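Local coordinates for uncharacterized lipoprotein YjhA (Bacillus subtilis, PDB 3CFU) that is of unknown function but is a predicted membrane-attached lipoprotein, represented here by its beta-rich DUF4352 domain without the lipid-bearing N-terminal part, at residues H2-T7 / F15-V20; F8-T13 / I144-K149; E52-N57 / G101-G106; Q78-V83 / Y110-G115. All blocks are in the same frame, centred on the assembly; numbering follows the deposited sequence.

Interaction 1 (H2-T7 / F15-V20)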
loop_
_atom_site.group_PDB
_atom_site.type_symbol
_atom_site.label_atom_id
_atom_site.label_comp_id
_atom_site.label_asym_id
_atom_site.label_seq_id
_atom_site.Cartn_x
_atom_site.Cartn_y
_atom_site.Cartn_z
ATOM N N HIS A 2 12.526 -0.610 -7.180
ATOM C CA HIS A 2 11.561 0.251 -7.851
ATOM C C HIS A 2 11.586 1.573 -7.100
ATOM O O HIS A 2 11.804 1.616 -5.891
ATOM C CB HIS A 2 10.151 -0.368 -7.857
ATOM C CG HIS A 2 10.051 -1.632 -8.660
ATOM N ND1 HIS A 2 10.172 -1.660 -10.033
ATOM C CD2 HIS A 2 9.888 -2.921 -8.274
ATOM C CE1 HIS A 2 10.088 -2.909 -10.457
ATOM N NE2 HIS A 2 9.916 -3.694 -9.410
ATOM N N LYS A 3 11.386 2.655 -7.834
ATOM C CA LYS A 3 11.418 3.988 -7.266
ATOM C C LYS A 3 10.030 4.596 -7.194
ATOM O O LYS A 3 9.093 4.093 -7.809
ATOM C CB LYS A 3 12.326 4.878 -8.130
ATOM N N ILE A 4 9.905 5.680 -6.436
ATOM C CA ILE A 4 8.642 6.396 -6.317
ATOM C C ILE A 4 8.366 7.051 -7.676
ATOM O O ILE A 4 9.259 7.650 -8.267
ATOM C CB ILE A 4 8.734 7.513 -5.265
ATOM C CG1 ILE A 4 9.170 6.933 -3.924
ATOM C CG2 ILE A 4 7.395 8.212 -5.125
ATOM C CD1 ILE A 4 9.095 7.927 -2.783
ATOM N N GLY A 5 7.136 6.929 -8.167
ATOM C CA GLY A 5 6.773 7.523 -9.441
ATOM C C GLY A 5 6.734 6.555 -10.612
ATOM O O GLY A 5 6.019 6.776 -11.596
ATOM N N GLU A 6 7.494 5.474 -10.506
ATOM C CA GLU A 6 7.561 4.478 -11.569
ATOM C C GLU A 6 6.429 3.444 -11.546
ATOM O O GLU A 6 6.045 2.934 -10.483
ATOM C CB GLU A 6 8.922 3.771 -11.494
ATOM C CG GLU A 6 9.079 2.519 -12.365
ATOM C CD GLU A 6 10.275 1.657 -11.932
ATOM O OE1 GLU A 6 10.271 0.434 -12.203
ATOM O OE2 GLU A 6 11.220 2.204 -11.320
ATOM N N THR A 7 5.895 3.154 -12.729
ATOM C CA THR A 7 4.835 2.167 -12.907
ATOM C C THR A 7 5.509 0.878 -13.402
ATOM O O THR A 7 6.400 0.928 -14.255
ATOM C CB THR A 7 3.799 2.630 -13.975
ATOM O OG1 THR A 7 3.163 3.836 -13.533
ATOM C CG2 THR A 7 2.721 1.561 -14.207
ATOM N N PHE A 15 1.366 -1.452 -11.100
ATOM C CA PHE A 15 1.332 -0.802 -9.806
ATOM C C PHE A 15 2.275 0.378 -9.688
ATOM O O PHE A 15 3.382 0.359 -10.229
ATOM C CB PHE A 15 1.700 -1.825 -8.731
ATOM C CG PHE A 15 1.799 -1.249 -7.360
ATOM C CD1 PHE A 15 0.656 -0.999 -6.622
ATOM C CD2 PHE A 15 3.035 -0.924 -6.820
ATOM C CE1 PHE A 15 0.734 -0.438 -5.371
ATOM C CE2 PHE A 15 3.127 -0.364 -5.567
ATOM C CZ PHE A 15 1.969 -0.114 -4.838
ATOM N N THR A 16 1.864 1.394 -8.947
ATOM C CA THR A 16 2.730 2.541 -8.794
ATOM C C THR A 16 2.563 3.275 -7.476
ATOM O O THR A 16 1.459 3.374 -6.938
ATOM C CB THR A 16 2.528 3.554 -9.976
ATOM O OG1 THR A 16 3.127 4.816 -9.647
ATOM C CG2 THR A 16 1.073 3.761 -10.262
ATOM N N VAL A 17 3.685 3.746 -6.942
ATOM C CA VAL A 17 3.670 4.536 -5.722
ATOM C C VAL A 17 3.772 5.964 -6.268
ATOM O O VAL A 17 4.788 6.339 -6.859
ATOM C CB VAL A 17 4.882 4.242 -4.806
ATOM C CG1 VAL A 17 4.782 5.097 -3.548
ATOM C CG2 VAL A 17 4.921 2.767 -4.431
ATOM N N ASN A 18 2.713 6.748 -6.091
ATOM C CA ASN A 18 2.674 8.121 -6.596
ATOM C C ASN A 18 3.549 9.087 -5.808
ATOM O O ASN A 18 4.619 9.476 -6.275
ATOM C CB ASN A 18 1.229 8.614 -6.619
ATOM C CG ASN A 18 0.347 7.778 -7.528
ATOM O OD1 ASN A 18 -0.857 7.638 -7.296
ATOM N ND2 ASN A 18 0.943 7.223 -8.577
ATOM N N LYS A 19 3.100 9.481 -4.621
ATOM C CA LYS A 19 3.876 10.396 -3.794
ATOM C C LYS A 19 3.895 9.974 -2.339
ATOM O O LYS A 19 3.147 9.085 -1.922
ATOM C CB LYS A 19 3.295 11.817 -3.828
ATOM C CG LYS A 19 2.399 12.128 -5.002
ATOM C CD LYS A 19 0.939 12.175 -4.585
ATOM C CE LYS A 19 0.633 13.405 -3.742
ATOM N NZ LYS A 19 -0.778 13.378 -3.277
ATOM N N VAL A 20 4.770 10.623 -1.575
ATOM C CA VAL A 20 4.839 10.389 -0.146
ATOM C C VAL A 20 4.777 11.742 0.558
ATOM O O VAL A 20 5.749 12.498 0.578
ATOM C CB VAL A 20 6.130 9.681 0.318
ATOM C CG1 VAL A 20 6.079 9.501 1.838
ATOM C CG2 VAL A 20 6.266 8.330 -0.351
#
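Ile-4 and Val-20 meet at the flank of an antiparallel beta sheet, where the chain's N-terminal lead-in, residues 2-7, runs back along strand 13-23 in a DUF4352 domain. The two side chains stand at about a right angle to each other, and the touch is made by methyls: CD1 of Ile-4 lies 3.8 Å from CG2 of Val-20. The other branch of Ile-4 works on the backbone. With CG1 beside its own N (chi1 -56°), CG2 is turned opposite that N and comes up to two carbonyl oxygens of the strand, 3.3 Å from Asn-18 O and a little farther from Val-17 O.

A type II turn from Lys-3 to Glu-6 carries the chain past this point. Gly-5 sits in it with a positive phi, at backbone angles where a CB would collide with the carbonyl oxygen of Ile-4. The turn is tied off within its own segment by the His-2 and Glu-6 side chains: ND1 of His-2 gives its N-H in the ring plane to OE1 of Glu-6 at 3.0 Å, and meets the carboxylate from above its plane. The His-2 ring also stacks with that of Phe-8.

Farther along, the side chains of Thr-7 and Thr-16 slant past one another. OG1 of Thr-7 packs on CB of Thr-16 at 3.6 Å, a van der Waals touch. Thr-7 CA also directs its hydrogen at Phe-15 O. One conventional hydrogen bond joins the two segments: Gly-5 N to Val-17 O, 2.8 Å, with a C=O...N angle of 175°.

Interaction 2 (F8-T13 / I144-K149)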
loop_
_atom_site.group_PDB
_atom_site.type_symbol
_atom_site.label_atom_id
_atom_site.label_comp_id
_atom_site.label_asym_id
_atom_site.label_seq_id
_atom_site.Cartn_x
_atom_site.Cartn_y
_atom_site.Cartn_z
ATOM N N PHE A 8 5.104 -0.268 -12.857
ATOM C CA PHE A 8 5.678 -1.540 -13.286
ATOM C C PHE A 8 4.642 -2.665 -13.235
ATOM O O PHE A 8 3.636 -2.545 -12.552
ATOM C CB PHE A 8 6.913 -1.905 -12.425
ATOM C CG PHE A 8 6.645 -1.954 -10.937
ATOM C CD1 PHE A 8 6.624 -0.790 -10.176
ATOM C CD2 PHE A 8 6.414 -3.166 -10.304
ATOM C CE1 PHE A 8 6.373 -0.832 -8.802
ATOM C CE2 PHE A 8 6.164 -3.222 -8.939
ATOM C CZ PHE A 8 6.143 -2.052 -8.184
ATOM N N LYS A 9 4.882 -3.746 -13.973
ATOM C CA LYS A 9 3.968 -4.886 -13.986
ATOM C C LYS A 9 4.218 -5.791 -12.777
ATOM O O LYS A 9 5.349 -6.221 -12.531
ATOM C CB LYS A 9 4.143 -5.706 -15.270
ATOM C CG LYS A 9 3.068 -6.767 -15.498
ATOM C CD LYS A 9 3.326 -7.515 -16.798
ATOM C CE LYS A 9 2.675 -8.884 -16.795
ATOM N NZ LYS A 9 3.084 -9.639 -15.582
ATOM N N ALA A 10 3.153 -6.079 -12.036
ATOM C CA ALA A 10 3.236 -6.927 -10.848
ATOM C C ALA A 10 1.988 -7.810 -10.824
ATOM O O ALA A 10 0.908 -7.379 -10.419
ATOM C CB ALA A 10 3.309 -6.052 -9.607
ATOM N N GLY A 11 2.148 -9.047 -11.273
ATOM C CA GLY A 11 1.020 -9.953 -11.330
ATOM C C GLY A 11 0.097 -9.519 -12.455
ATOM O O GLY A 11 0.553 -9.241 -13.573
ATOM N N HIS A 12 -1.200 -9.452 -12.151
ATOM C CA HIS A 12 -2.222 -9.042 -13.113
ATOM C C HIS A 12 -2.562 -7.565 -12.981
ATOM O O HIS A 12 -3.630 -7.122 -13.404
ATOM C CB HIS A 12 -3.484 -9.880 -12.926
ATOM C CG HIS A 12 -3.314 -11.305 -13.342
ATOM N ND1 HIS A 12 -3.285 -11.692 -14.665
ATOM C CD2 HIS A 12 -3.111 -12.428 -12.616
ATOM C CE1 HIS A 12 -3.068 -12.993 -14.737
ATOM N NE2 HIS A 12 -2.958 -13.464 -13.506
ATOM N N THR A 13 -1.640 -6.806 -12.405
ATOM C CA THR A 13 -1.836 -5.375 -12.216
ATOM C C THR A 13 -0.592 -4.582 -12.622
ATOM O O THR A 13 0.486 -5.149 -12.747
ATOM C CB THR A 13 -2.066 -5.024 -10.714
ATOM O OG1 THR A 13 -0.875 -5.326 -9.969
ATOM C CG2 THR A 13 -3.221 -5.820 -10.129
ATOM N N ILE A 144 4.511 -12.934 -5.230
ATOM C CA ILE A 144 5.876 -12.402 -5.202
ATOM C C ILE A 144 5.860 -10.979 -4.635
ATOM O O ILE A 144 4.953 -10.198 -4.938
ATOM C CB ILE A 144 6.501 -12.404 -6.631
ATOM C CG1 ILE A 144 6.863 -13.839 -7.023
ATOM C CG2 ILE A 144 7.738 -11.510 -6.686
ATOM C CD1 ILE A 144 7.712 -13.943 -8.242
ATOM N N ASP A 145 6.847 -10.652 -3.797
ATOM C CA ASP A 145 6.949 -9.320 -3.184
ATOM C C ASP A 145 7.636 -8.332 -4.141
ATOM O O ASP A 145 8.603 -8.687 -4.812
ATOM C CB ASP A 145 7.786 -9.357 -1.894
ATOM C CG ASP A 145 7.091 -10.043 -0.728
ATOM O OD1 ASP A 145 5.847 -10.079 -0.676
ATOM O OD2 ASP A 145 7.814 -10.526 0.167
ATOM N N TYR A 146 7.147 -7.096 -4.190
ATOM C CA TYR A 146 7.728 -6.054 -5.041
ATOM C C TYR A 146 8.076 -4.905 -4.128
ATOM O O TYR A 146 7.202 -4.354 -3.463
ATOM C CB TYR A 146 6.737 -5.576 -6.107
ATOM C CG TYR A 146 6.445 -6.617 -7.160
ATOM C CD1 TYR A 146 5.466 -7.585 -6.962
ATOM C CD2 TYR A 146 7.189 -6.659 -8.341
ATOM C CE1 TYR A 146 5.233 -8.562 -7.915
ATOM C CE2 TYR A 146 6.969 -7.630 -9.300
ATOM C CZ TYR A 146 5.991 -8.581 -9.083
ATOM O OH TYR A 146 5.772 -9.536 -10.046
ATOM N N LEU A 147 9.350 -4.536 -4.096
ATOM C CA LEU A 147 9.783 -3.467 -3.220
ATOM C C LEU A 147 9.949 -2.128 -3.911
ATOM O O LEU A 147 10.477 -2.051 -5.014
ATOM C CB LEU A 147 11.110 -3.842 -2.544
ATOM C CG LEU A 147 11.210 -5.178 -1.803
ATOM C CD1 LEU A 147 12.275 -5.086 -0.716
ATOM C CD2 LEU A 147 9.886 -5.523 -1.182
ATOM N N VAL A 148 9.480 -1.075 -3.249
ATOM C CA VAL A 148 9.619 0.283 -3.753
ATOM C C VAL A 148 10.309 1.064 -2.648
ATOM O O VAL A 148 9.734 1.277 -1.580
ATOM C CB VAL A 148 8.273 0.964 -4.042
ATOM C CG1 VAL A 148 8.509 2.166 -4.946
ATOM C CG2 VAL A 148 7.305 -0.012 -4.690
ATOM N N LYS A 149 11.550 1.471 -2.899
ATOM C CA LYS A 149 12.319 2.229 -1.917
ATOM C C LYS A 149 11.770 3.648 -1.899
ATOM O O LYS A 149 11.509 4.231 -2.951
ATOM C CB LYS A 149 13.793 2.246 -2.300
ATOM C CG LYS A 149 14.737 2.562 -1.155
ATOM C CD LYS A 149 15.072 1.322 -0.345
ATOM C CE LYS A 149 16.233 1.597 0.600
ATOM N NZ LYS A 149 16.574 0.408 1.431
#
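The methyl of Ala-10 is the bump and the ring of Tyr-146 the flat floor it sits on. CB of Ala-10 stands 3.6 Å from the centroid of the Tyr-146 ring and only 12° off its normal, a CH-pi contact over the middle of one face. Beside it, Phe-8 fills the angle between that ring and its stem. Its CE2 reaches CD2 of Tyr-146 at 3.6 Å and nearly as close to CB, the two rings being tilted by 37° in an oblique pair. Phe-8 takes a cramped rotamer, CG lying between backbone N and carbonyl carbon (chi1 56°); CB already points at strand 146-149, and this torsion lays the ring beside Tyr-146. There CZ also rests 4.2 Å from CG2 of Val-148.

Strands 7-10 and 146-149 belong to different sheets, and the contact joins these outermost strands through their side chains. Just past it, a type II' turn from Ala-10 to Thr-13 leads into strand 13-23, and Ala-10 O takes bonds from both the N and OG1 of Thr-13. Tyr-124, on the strand next to 146-149, touches Ala-10 as well.

No hydrogen bond crosses between the segments; the two strands meet here through aromatic and aliphatic carbon, so their fit rests on shape and dispersion.

Interaction 3 (E52-N57 / G101-G106)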
loop_
_atom_site.group_PDB
_atom_site.type_symbol
_atom_site.label_atom_id
_atom_site.label_comp_id
_atom_site.label_asym_id
_atom_site.label_seq_id
_atom_site.Cartn_x
_atom_site.Cartn_y
_atom_site.Cartn_z
ATOM N N GLU A 52 0.586 7.416 -1.469
ATOM C CA GLU A 52 -0.521 7.291 -2.404
ATOM C C GLU A 52 -0.042 6.304 -3.454
ATOM O O GLU A 52 1.062 6.446 -3.990
ATOM C CB GLU A 52 -0.856 8.632 -3.067
ATOM C CG GLU A 52 -2.036 8.538 -4.014
ATOM C CD GLU A 52 -2.312 9.832 -4.749
ATOM O OE1 GLU A 52 -1.499 10.214 -5.618
ATOM O OE2 GLU A 52 -3.346 10.471 -4.451
ATOM N N VAL A 53 -0.868 5.298 -3.733
ATOM C CA VAL A 53 -0.530 4.271 -4.716
ATOM C C VAL A 53 -1.685 4.067 -5.700
ATOM O O VAL A 53 -2.820 4.479 -5.443
ATOM C CB VAL A 53 -0.195 2.905 -4.017
ATOM C CG1 VAL A 53 0.943 3.082 -3.021
ATOM C CG2 VAL A 53 -1.414 2.357 -3.298
ATOM N N THR A 54 -1.385 3.433 -6.831
ATOM C CA THR A 54 -2.384 3.165 -7.852
ATOM C C THR A 54 -2.252 1.733 -8.335
ATOM O O THR A 54 -1.145 1.247 -8.552
ATOM C CB THR A 54 -2.215 4.089 -9.085
ATOM O OG1 THR A 54 -2.563 5.431 -8.728
ATOM C CG2 THR A 54 -3.114 3.623 -10.241
HETATM N N MSE A 55 -3.393 1.069 -8.493
HETATM C CA MSE A 55 -3.456 -0.300 -8.983
HETATM C C MSE A 55 -4.268 -0.324 -10.268
HETATM O O MSE A 55 -5.386 0.193 -10.319
HETATM C CB MSE A 55 -4.140 -1.232 -7.973
HETATM C CG MSE A 55 -3.283 -1.613 -6.789
HETATM SE SE MSE A 55 -4.177 -2.740 -5.484
HETATM C CE MSE A 55 -4.455 -4.339 -6.536
ATOM N N GLU A 56 -3.707 -0.927 -11.308
ATOM C CA GLU A 56 -4.412 -1.034 -12.569
ATOM C C GLU A 56 -4.578 -2.495 -12.941
ATOM O O GLU A 56 -3.592 -3.227 -13.107
ATOM C CB GLU A 56 -3.653 -0.310 -13.681
ATOM C CG GLU A 56 -4.194 -0.560 -15.087
ATOM C CD GLU A 56 -3.415 0.222 -16.145
ATOM O OE1 GLU A 56 -2.616 1.103 -15.750
ATOM O OE2 GLU A 56 -3.599 -0.032 -17.358
ATOM N N ASN A 57 -5.828 -2.922 -13.068
ATOM C CA ASN A 57 -6.111 -4.296 -13.438
ATOM C C ASN A 57 -5.940 -4.439 -14.947
ATOM O O ASN A 57 -6.630 -3.778 -15.720
ATOM C CB ASN A 57 -7.534 -4.678 -13.022
ATOM C CG ASN A 57 -7.818 -6.138 -13.243
ATOM O OD1 ASN A 57 -8.882 -6.646 -12.884
ATOM N ND2 ASN A 57 -6.860 -6.829 -13.849
ATOM N N GLY A 101 -9.206 -3.663 -16.674
ATOM C CA GLY A 101 -8.962 -2.392 -17.327
ATOM C C GLY A 101 -9.067 -1.162 -16.445
ATOM O O GLY A 101 -8.643 -0.078 -16.845
ATOM N N LYS A 102 -9.602 -1.309 -15.239
ATOM C CA LYS A 102 -9.756 -0.151 -14.366
ATOM C C LYS A 102 -8.649 0.098 -13.344
ATOM O O LYS A 102 -7.915 -0.810 -12.952
ATOM C CB LYS A 102 -11.106 -0.239 -13.647
ATOM C CG LYS A 102 -11.990 0.980 -13.859
ATOM C CD LYS A 102 -13.464 0.605 -14.034
ATOM C CE LYS A 102 -13.738 -0.005 -15.409
ATOM N NZ LYS A 102 -15.179 0.107 -15.773
ATOM N N LYS A 103 -8.542 1.353 -12.919
ATOM C CA LYS A 103 -7.546 1.755 -11.942
ATOM C C LYS A 103 -8.225 2.183 -10.656
ATOM O O LYS A 103 -9.414 2.511 -10.642
ATOM C CB LYS A 103 -6.727 2.942 -12.448
ATOM C CG LYS A 103 -5.896 2.692 -13.689
ATOM C CD LYS A 103 -5.050 3.924 -13.996
ATOM C CE LYS A 103 -4.156 3.714 -15.200
ATOM N NZ LYS A 103 -3.375 4.949 -15.498
ATOM N N VAL A 104 -7.457 2.173 -9.574
ATOM C CA VAL A 104 -7.943 2.608 -8.279
ATOM C C VAL A 104 -6.747 3.277 -7.595
ATOM O O VAL A 104 -5.624 2.777 -7.652
ATOM C CB VAL A 104 -8.529 1.417 -7.448
ATOM C CG1 VAL A 104 -7.498 0.315 -7.277
ATOM C CG2 VAL A 104 -9.027 1.917 -6.096
ATOM N N THR A 105 -6.977 4.440 -6.997
ATOM C CA THR A 105 -5.903 5.163 -6.328
ATOM C C THR A 105 -6.306 5.398 -4.881
ATOM O O THR A 105 -7.452 5.754 -4.598
ATOM C CB THR A 105 -5.599 6.515 -7.042
ATOM O OG1 THR A 105 -5.337 6.277 -8.433
ATOM C CG2 THR A 105 -4.371 7.180 -6.432
ATOM N N GLY A 106 -5.362 5.178 -3.970
ATOM C CA GLY A 106 -5.634 5.336 -2.553
ATOM C C GLY A 106 -4.380 5.542 -1.728
ATOM O O GLY A 106 -3.266 5.536 -2.254
#
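Val-53 and Gly-106, and then Met-55 and Val-104, face each other as hydrogen-bonded pairs of an antiparallel ladder, each joined by two backbone bonds; Val-53 N to Gly-106 O measures 2.8 Å. The bonding continues before strand 103-112 begins: Asn-57 N bonds to Lys-102 O, and Gly-101 N returns to Asn-57 O. That last bond is bent, 135° at the hydrogen, with its donor above the carbonyl plane. Between the rungs, CA hydrogens of Thr-54 and Lys-103 point at Val-104 O and Met-55 O.

Polar side chains share the face of Thr-54, Thr-105, Glu-56 and Lys-103. The hydroxyls of Thr-54 and Thr-105, a non-hydrogen-bonded backbone pair, bond to each other, OG1 to OG1, at 2.9 Å. Both oxygens lie beside their own backbone N (chi1 -69° and -54°), which turns them inward across the gap. Glu-56 and Lys-103 run out obliquely with extended chains and touch along their methylenes, CB of Glu-56 to CG of Lys-103 at 3.7 Å. Their charges form a long salt bridge, OE1 to NZ at 3.9 Å.

Apolar contact belongs to the other face, where CB of selenomethionine Met-55 meets CG1 of Val-104 at 3.8 Å.

Strand 103-112 closes one edge of the four-stranded sheet, while strand 13-23 flanks 47-57 on its far side, with Thr-16 bonded to Thr-54 through the backbone. Over the Met-55 and Val-104 face lie Tyr-65 of strand 63-66 and Leu-98 of strand 95-98, with Tyr-124 of strand 121-124 packing on Met-55.

Interaction 4 (Q78-V83 / Y110-G115)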
loop_
_atom_site.group_PDB
_atom_site.type_symbol
_atom_site.label_atom_id
_atom_site.label_comp_id
_atom_site.label_asym_id
_atom_site.label_seq_id
_atom_site.Cartn_x
_atom_site.Cartn_y
_atom_site.Cartn_z
ATOM N N GLN A 78 11.708 -4.816 9.005
ATOM C CA GLN A 78 10.624 -5.109 9.928
ATOM C C GLN A 78 9.373 -4.319 9.573
ATOM O O GLN A 78 9.440 -3.143 9.223
ATOM C CB GLN A 78 11.052 -4.798 11.363
ATOM C CG GLN A 78 10.069 -5.323 12.388
ATOM C CD GLN A 78 10.555 -5.162 13.807
ATOM O OE1 GLN A 78 10.834 -4.050 14.256
ATOM N NE2 GLN A 78 10.657 -6.275 14.526
ATOM N N SER A 79 8.226 -4.977 9.674
ATOM C CA SER A 79 6.960 -4.352 9.339
ATOM C C SER A 79 6.573 -3.209 10.264
ATOM O O SER A 79 6.864 -3.231 11.458
ATOM C CB SER A 79 5.843 -5.399 9.349
ATOM O OG SER A 79 6.163 -6.501 8.517
ATOM N N VAL A 80 5.917 -2.207 9.689
ATOM C CA VAL A 80 5.438 -1.063 10.442
ATOM C C VAL A 80 3.916 -1.084 10.326
ATOM O O VAL A 80 3.370 -1.044 9.228
ATOM C CB VAL A 80 5.975 0.272 9.870
ATOM C CG1 VAL A 80 5.437 1.445 10.691
ATOM C CG2 VAL A 80 7.498 0.267 9.874
ATOM N N ARG A 81 3.240 -1.164 11.465
ATOM C CA ARG A 81 1.780 -1.200 11.510
ATOM C C ARG A 81 1.130 -0.140 10.617
ATOM O O ARG A 81 1.562 1.005 10.600
ATOM C CB ARG A 81 1.289 -0.987 12.946
ATOM C CG ARG A 81 1.653 -2.080 13.971
ATOM C CD ARG A 81 3.126 -2.038 14.399
ATOM N NE ARG A 81 3.590 -0.662 14.557
ATOM C CZ ARG A 81 4.813 -0.247 14.249
ATOM N NH1 ARG A 81 5.146 1.026 14.420
ATOM N NH2 ARG A 81 5.707 -1.103 13.772
ATOM N N PRO A 82 0.081 -0.510 9.861
ATOM C CA PRO A 82 -0.588 0.469 8.993
ATOM C C PRO A 82 -1.465 1.401 9.830
ATOM O O PRO A 82 -1.986 1.010 10.872
ATOM C CB PRO A 82 -1.393 -0.407 8.039
ATOM C CG PRO A 82 -1.733 -1.585 8.882
ATOM C CD PRO A 82 -0.445 -1.866 9.622
ATOM N N VAL A 83 -1.639 2.628 9.368
ATOM C CA VAL A 83 -2.425 3.614 10.102
ATOM C C VAL A 83 -3.346 4.372 9.155
ATOM O O VAL A 83 -3.210 4.265 7.940
ATOM C CB VAL A 83 -1.456 4.654 10.783
ATOM C CG1 VAL A 83 -2.091 6.033 10.828
ATOM C CG2 VAL A 83 -1.075 4.194 12.186
ATOM N N TYR A 110 1.633 5.344 7.779
ATOM C CA TYR A 110 2.468 4.761 8.826
ATOM C C TYR A 110 3.150 5.842 9.656
ATOM O O TYR A 110 3.420 6.937 9.166
ATOM C CB TYR A 110 3.554 3.894 8.192
ATOM C CG TYR A 110 3.042 2.859 7.228
ATOM C CD1 TYR A 110 2.729 1.572 7.661
ATOM C CD2 TYR A 110 2.865 3.167 5.879
ATOM C CE1 TYR A 110 2.250 0.614 6.774
ATOM C CE2 TYR A 110 2.384 2.215 4.981
ATOM C CZ TYR A 110 2.079 0.942 5.437
ATOM O OH TYR A 110 1.576 0.008 4.567
ATOM N N VAL A 111 3.440 5.518 10.910
ATOM C CA VAL A 111 4.107 6.446 11.808
ATOM C C VAL A 111 5.555 6.008 11.979
ATOM O O VAL A 111 5.836 4.864 12.340
ATOM C CB VAL A 111 3.408 6.488 13.167
ATOM C CG1 VAL A 111 2.049 7.160 13.017
ATOM C CG2 VAL A 111 3.237 5.077 13.713
ATOM N N ILE A 112 6.474 6.928 11.703
ATOM C CA ILE A 112 7.894 6.631 11.803
ATOM C C ILE A 112 8.683 7.816 12.368
ATOM O O ILE A 112 8.151 8.917 12.520
ATOM C CB ILE A 112 8.489 6.266 10.409
ATOM C CG1 ILE A 112 8.522 7.502 9.503
ATOM C CG2 ILE A 112 7.669 5.153 9.770
ATOM C CD1 ILE A 112 9.538 7.408 8.370
ATOM N N PRO A 113 9.968 7.596 12.693
ATOM C CA PRO A 113 10.865 8.620 13.242
ATOM C C PRO A 113 10.999 9.826 12.306
ATOM O O PRO A 113 11.051 9.667 11.087
ATOM C CB PRO A 113 12.190 7.880 13.385
ATOM C CG PRO A 113 11.783 6.460 13.587
ATOM C CD PRO A 113 10.638 6.283 12.637
ATOM N N LYS A 114 11.079 11.023 12.878
ATOM C CA LYS A 114 11.205 12.243 12.085
ATOM C C LYS A 114 12.270 12.152 10.989
ATOM O O LYS A 114 13.379 11.667 11.221
ATOM C CB LYS A 114 11.508 13.428 13.000
ATOM N N GLY A 115 11.911 12.627 9.796
ATOM C CA GLY A 115 12.815 12.621 8.656
ATOM C C GLY A 115 13.622 11.352 8.462
ATOM O O GLY A 115 14.783 11.401 8.051
#
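A chi1 of -53° sets CG of Tyr-110 beside its own backbone N, and a chi2 of -92° turns the ring so that its CD1/CE1 edge meets Val-80 O. Val-80 answers with CG1 opposite its own N (chi1 180°), which lays that methyl against the stem of the tyrosine, 4.0 Å from Tyr-110 CB. The setting is a loop running up to strand 103-112, an outermost strand of the four-stranded antiparallel sheet, and pairing with it at Val-83; the loop leads into short strand 83-84, and Tyr-110 to Ile-112 end strand 103-112.

Around Tyr-110 the loop supplies backbone as well as side chain. The carbonyl of Arg-81 approaches obliquely, its O 3.2 Å from CD1 of Tyr-110. Pro-82 follows the ring farther out, where its CB lies 4.0 Å from CE1. Toward the strand's end, CG1 of Val-80 also packs on the carbonyl O of Val-111, at 3.8 Å, and more loosely on CG2 of Ile-112.

Val-83 and Val-111 add a further apolar touch, and Tyr-28 packs on both of them. No hydrogen bond links the two segments, but Val-83 is paired through its backbone with Ser-109, so the loop joins the strand just before the tyrosine. The contact is ordinary packing of loop against an outer strand. At the ring edge Val-80 O lies near the ring plane, 3.1 Å from CD1 of Tyr-110 and almost as near CE1.

Interactions 1, 2 and 3 form a continuous patch, and interaction 4 stands apart on the same four-stranded sheet. Interactions 1 and 2 have centres about 11 Å apart and join through two probable backbone bonds, Phe-15 N to Phe-8 O at 2.9 Å and His-2 O to Lys-149 N at 3.0 Å; the second ties the N-terminal lead-in to the other sheet. Strands 13-23 and 47-57 lie side by side, so Asn-18 N reaches Glu-52 O at 2.7 Å between interactions 1 and 3. Interactions 3 and 4 both use strand 103-112, yet their centres are about 23 Å apart, on opposite sides of the chain's centre.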